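Local coordinates for erythrocyte binding antigen 140 (Plasmodium falciparum, PDB 4GF2), which probably binds a host receptor on the red-cell surface, glycophorin C in a sialic acid-dependent way, through its two Duffy-binding-like domains during erythrocyte invasion, at residues 336-340 and 538-542; 450-454 and 470-475. The protein carries 3 engineered substitutions. All coordinates share one frame; numbering follows the deposited sequence.

Interaction 1 (336-340 and 538-542); sequences FPGTC and KQVDK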
# COMPACT_ATOMS: atom_id res chain seq x y z
N PHE A 336 -30.10 -12.10 -15.09
CA PHE A 336 -30.98 -11.65 -14.01
C PHE A 336 -32.16 -10.85 -14.52
O PHE A 336 -32.27 -9.65 -14.25
CB PHE A 336 -30.20 -10.79 -13.02
CG PHE A 336 -29.02 -11.48 -12.40
CD1 PHE A 336 -29.19 -12.40 -11.37
CD2 PHE A 336 -27.73 -11.21 -12.83
CE1 PHE A 336 -28.11 -13.03 -10.80
CE2 PHE A 336 -26.65 -11.83 -12.26
CZ PHE A 336 -26.83 -12.75 -11.24
N PRO A 337 -33.08 -11.50 -15.26
CA PRO A 337 -34.27 -10.81 -15.75
C PRO A 337 -35.15 -10.29 -14.61
O PRO A 337 -35.30 -10.97 -13.60
CB PRO A 337 -35.01 -11.90 -16.54
CG PRO A 337 -34.55 -13.17 -15.94
CD PRO A 337 -33.11 -12.94 -15.55
N GLY A 338 -35.70 -9.09 -14.78
CA GLY A 338 -36.58 -8.49 -13.79
C GLY A 338 -35.88 -7.46 -12.92
O GLY A 338 -36.52 -6.75 -12.14
N THR A 339 -34.56 -7.38 -13.04
CA THR A 339 -33.76 -6.46 -12.25
C THR A 339 -33.81 -5.04 -12.82
O THR A 339 -33.78 -4.84 -14.03
CB THR A 339 -32.28 -6.91 -12.21
OG1 THR A 339 -32.19 -8.18 -11.54
CG2 THR A 339 -31.42 -5.89 -11.47
N CYS A 340 -33.90 -4.05 -11.93
CA CYS A 340 -33.85 -2.66 -12.34
C CYS A 340 -32.71 -1.94 -11.63
O CYS A 340 -32.71 -1.81 -10.40
CB CYS A 340 -35.19 -1.97 -12.06
SG CYS A 340 -36.52 -2.50 -13.17
N LYS A 538 -41.77 -5.84 -13.48
CA LYS A 538 -40.54 -6.58 -13.70
C LYS A 538 -39.98 -7.09 -12.38
O LYS A 538 -39.74 -8.29 -12.21
CB LYS A 538 -39.49 -5.70 -14.39
CG LYS A 538 -39.72 -5.50 -15.88
CD LYS A 538 -38.58 -4.71 -16.51
CE LYS A 538 -38.72 -4.60 -18.02
NZ LYS A 538 -39.90 -3.79 -18.42
N GLN A 539 -39.78 -6.18 -11.43
CA GLN A 539 -39.14 -6.51 -10.17
C GLN A 539 -40.01 -7.42 -9.30
O GLN A 539 -39.50 -8.29 -8.59
CB GLN A 539 -38.81 -5.24 -9.40
CG GLN A 539 -37.75 -4.40 -10.09
CD GLN A 539 -37.63 -3.03 -9.47
OE1 GLN A 539 -36.70 -2.75 -8.72
NE2 GLN A 539 -38.59 -2.17 -9.77
N VAL A 540 -41.32 -7.21 -9.35
CA VAL A 540 -42.25 -8.06 -8.63
C VAL A 540 -42.14 -9.49 -9.13
O VAL A 540 -42.17 -10.45 -8.35
CB VAL A 540 -43.70 -7.57 -8.78
CG1 VAL A 540 -44.69 -8.69 -8.52
CG2 VAL A 540 -43.95 -6.39 -7.85
N ASP A 541 -42.00 -9.64 -10.45
CA ASP A 541 -41.93 -10.95 -11.07
C ASP A 541 -40.69 -11.69 -10.58
O ASP A 541 -40.76 -12.88 -10.26
CB ASP A 541 -41.90 -10.82 -12.59
CG ASP A 541 -42.07 -12.15 -13.29
OD1 ASP A 541 -42.92 -12.96 -12.86
OD2 ASP A 541 -41.34 -12.39 -14.29
N LYS A 542 -39.57 -10.99 -10.52
CA LYS A 542 -38.32 -11.59 -10.07
C LYS A 542 -38.39 -11.93 -8.59
O LYS A 542 -38.00 -13.03 -8.18
CB LYS A 542 -37.14 -10.64 -10.33
CG LYS A 542 -35.83 -11.13 -9.72
CD LYS A 542 -34.68 -10.20 -10.06
CE LYS A 542 -33.43 -10.55 -9.26
NZ LYS A 542 -32.93 -11.92 -9.55
O HOH W 1 -34.25 -3.80 -9.07
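Lys542 reaches out from helix 518-548 and lies along the turn 336-339, contributing more to the contact than any other residue of 538-542. Its CG stands anti to the backbone N (chi1 173°) and the chain runs extended as far as CE, which carries the methylenes past Pro337 O, 3.7 Å from Lys542 CD, and alongside the Thr339 side chain, where CE is 3.5 Å from Thr339 OG1. The last torsion bends, and Lys542 NZ arrives at the edge of the Phe336 ring, near its plane, 4.2 Å from Phe336 CD1. The ammonium is paired with Asp546 one helical turn on and also makes a cation-pi contact with Phe479. The loop is shaped by a type II beta turn from Phe336 to Thr339, with Gly338 in its third position. Here the bare CA of Gly338 sits 4.1 Å from Lys542 CB, letting turn and helix come close together. The turn's backbone bond, Thr339 N to Phe336 O, is weak, and Thr339 OG1 adds a second hydrogen bond to the same oxygen (3.1 Å), from above the carbonyl plane. No direct hydrogen bond joins 336-340 to 538-542; Gly338 O instead takes a CA-H...O contact from Gln539 CA (3.3 Å). Further along, the extended Gln539 side chain packs its amide carbon CD 3.7 Å from Cys340 CB. A single water links the two residues, accepting from Cys340 N and donating to Gln539 OE1 (2.7 Å), while Gln539 NE2 is hydrogen-bonded to Glu535 O. Cys340 SG is disulfide-bonded to Cys328 in the same loop.

Interaction 2 (450-454 and 470-475); sequences KENVW and YDKFQK
The helical segments 450-454, part of helix 435-457, and 470-475 run at 114° to each other, their axes 11.7 Å apart at closest approach, a gap wide enough to be filled by side chains. Trp454 and Tyr470 bridge it at one end, and Lys450 and Asp471 at the other. The indole five-membered ring stacks face to face on the phenol ring, with planes 19° apart and centroids separated by 3.4 Å. The phenol ring covers the five-membered ring, which leaves Tyr470 CB over the six-membered ring, almost on its normal and 3.7 Å from its centroid, a CH-pi contact. Tyr399 meets Trp454 edge to face, and Gln396 of helix 388-407 touches both stacked residues. Lys450 leaves its helix with CG between the backbone N and the carbonyl carbon (chi1 64°), then extends fully to bring Lys450 NZ into a salt bridge and hydrogen bond with Asp471 OD1 (2.9 Å), on the syn side but out of the carboxylate plane. Asp471 OD2 forms a salt bridge with Lys475 NZ (3.1 Å). One carboxylate thus draws together two ammonium groups, and this sharing probably offsets their mutual repulsion and stabilises the ionised form of Asp471.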
# COMPACT_ATOMS: atom_id res chain seq x y z
N LYS A 450 -13.66 -3.92 4.75
CA LYS A 450 -14.99 -3.32 4.71
C LYS A 450 -15.22 -2.30 5.84
O LYS A 450 -16.06 -1.42 5.72
CB LYS A 450 -16.06 -4.41 4.78
CG LYS A 450 -16.06 -5.19 6.08
CD LYS A 450 -17.15 -6.24 6.10
CE LYS A 450 -17.17 -6.98 7.42
NZ LYS A 450 -18.23 -8.02 7.44
N GLU A 451 -14.47 -2.44 6.93
CA GLU A 451 -14.61 -1.54 8.06
C GLU A 451 -14.05 -0.15 7.74
O GLU A 451 -14.72 0.86 7.96
CB GLU A 451 -13.91 -2.12 9.30
CG GLU A 451 -14.55 -3.39 9.83
CD GLU A 451 -13.80 -3.99 11.00
OE1 GLU A 451 -12.69 -3.50 11.31
OE2 GLU A 451 -14.32 -4.94 11.62
N ASN A 452 -12.83 -0.11 7.23
CA ASN A 452 -12.23 1.16 6.81
C ASN A 452 -13.05 1.84 5.72
O ASN A 452 -13.18 3.06 5.70
CB ASN A 452 -10.80 0.94 6.33
CG ASN A 452 -9.80 0.86 7.47
OD1 ASN A 452 -9.98 1.49 8.51
ND2 ASN A 452 -8.75 0.08 7.27
N VAL A 453 -13.62 1.05 4.82
CA VAL A 453 -14.43 1.60 3.75
C VAL A 453 -15.61 2.35 4.37
O VAL A 453 -15.92 3.47 3.96
CB VAL A 453 -14.95 0.51 2.80
CG1 VAL A 453 -15.97 1.09 1.82
CG2 VAL A 453 -13.79 -0.12 2.04
N TRP A 454 -16.25 1.73 5.35
CA TRP A 454 -17.38 2.38 6.00
C TRP A 454 -16.93 3.60 6.81
O TRP A 454 -17.65 4.59 6.88
CB TRP A 454 -18.12 1.41 6.92
CG TRP A 454 -19.22 2.11 7.65
CD1 TRP A 454 -19.27 2.39 8.98
CD2 TRP A 454 -20.41 2.65 7.07
NE1 TRP A 454 -20.43 3.07 9.27
CE2 TRP A 454 -21.15 3.23 8.12
CE3 TRP A 454 -20.93 2.68 5.78
CZ2 TRP A 454 -22.38 3.84 7.90
CZ3 TRP A 454 -22.15 3.29 5.57
CH2 TRP A 454 -22.86 3.86 6.62
N TYR A 470 -24.81 -1.18 8.95
CA TYR A 470 -24.30 -1.07 7.59
C TYR A 470 -23.76 -2.43 7.14
O TYR A 470 -23.80 -2.76 5.96
CB TYR A 470 -23.20 -0.01 7.51
CG TYR A 470 -22.11 -0.16 8.54
CD1 TYR A 470 -21.06 -1.04 8.35
CD2 TYR A 470 -22.12 0.60 9.71
CE1 TYR A 470 -20.06 -1.18 9.28
CE2 TYR A 470 -21.12 0.46 10.66
CZ TYR A 470 -20.09 -0.43 10.44
OH TYR A 470 -19.09 -0.57 11.37
N ASP A 471 -23.26 -3.21 8.10
CA ASP A 471 -22.70 -4.52 7.79
C ASP A 471 -23.80 -5.52 7.43
O ASP A 471 -23.69 -6.23 6.44
CB ASP A 471 -21.88 -5.04 8.96
CG ASP A 471 -21.09 -6.28 8.61
OD1 ASP A 471 -20.71 -6.43 7.42
OD2 ASP A 471 -20.84 -7.11 9.51
N LYS A 472 -24.84 -5.58 8.26
CA LYS A 472 -25.98 -6.45 7.98
C LYS A 472 -26.63 -6.07 6.65
O LYS A 472 -27.01 -6.94 5.87
CB LYS A 472 -27.03 -6.36 9.09
CG LYS A 472 -26.86 -7.40 10.19
CD LYS A 472 -28.00 -7.30 11.21
CE LYS A 472 -27.91 -8.40 12.26
NZ LYS A 472 -29.03 -8.33 13.24
N PHE A 473 -26.75 -4.77 6.41
CA PHE A 473 -27.37 -4.29 5.19
C PHE A 473 -26.62 -4.78 3.96
O PHE A 473 -27.22 -5.18 2.96
CB PHE A 473 -27.43 -2.76 5.19
CG PHE A 473 -28.16 -2.18 4.02
CD1 PHE A 473 -29.51 -2.40 3.86
CD2 PHE A 473 -27.49 -1.40 3.09
CE1 PHE A 473 -30.19 -1.87 2.78
CE2 PHE A 473 -28.16 -0.86 2.01
CZ PHE A 473 -29.51 -1.09 1.85
N GLN A 474 -25.29 -4.77 4.04
CA GLN A 474 -24.45 -5.20 2.93
C GLN A 474 -24.61 -6.69 2.64
O GLN A 474 -24.35 -7.14 1.52
CB GLN A 474 -22.98 -4.87 3.23
CG GLN A 474 -22.00 -5.36 2.18
CD GLN A 474 -21.20 -6.56 2.64
OE1 GLN A 474 -20.79 -6.65 3.80
NE2 GLN A 474 -20.97 -7.51 1.73
N LYS A 475 -25.04 -7.45 3.64
CA LYS A 475 -25.22 -8.89 3.48
C LYS A 475 -26.54 -9.23 2.78
O LYS A 475 -26.74 -10.37 2.37
CB LYS A 475 -25.16 -9.60 4.83
CG LYS A 475 -23.79 -9.56 5.50
CD LYS A 475 -23.65 -10.68 6.52
CE LYS A 475 -22.28 -10.68 7.18
NZ LYS A 475 -22.15 -9.63 8.23

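In the fold
Both contacts belong to the second Duffy-binding-like part of the chain and lie on the same side of its centre, with interaction 2 nested inside the loop that interaction 1 closes. They share no helix and do not touch: their centres are 25 Å apart, their nearest atoms about 13 Å. Each is partly buried. Interaction 1, farther out at 40 Å from the chain centre, fastens a disulfide-bonded loop to the long helix 518-548 by close backbone packing, lysine methylenes and one water. Interaction 2, at 21 Å, joins two helices close in sequence through side chains alone, combining a stack around buried Trp454 with an ionic network that reaches exposed Lys475.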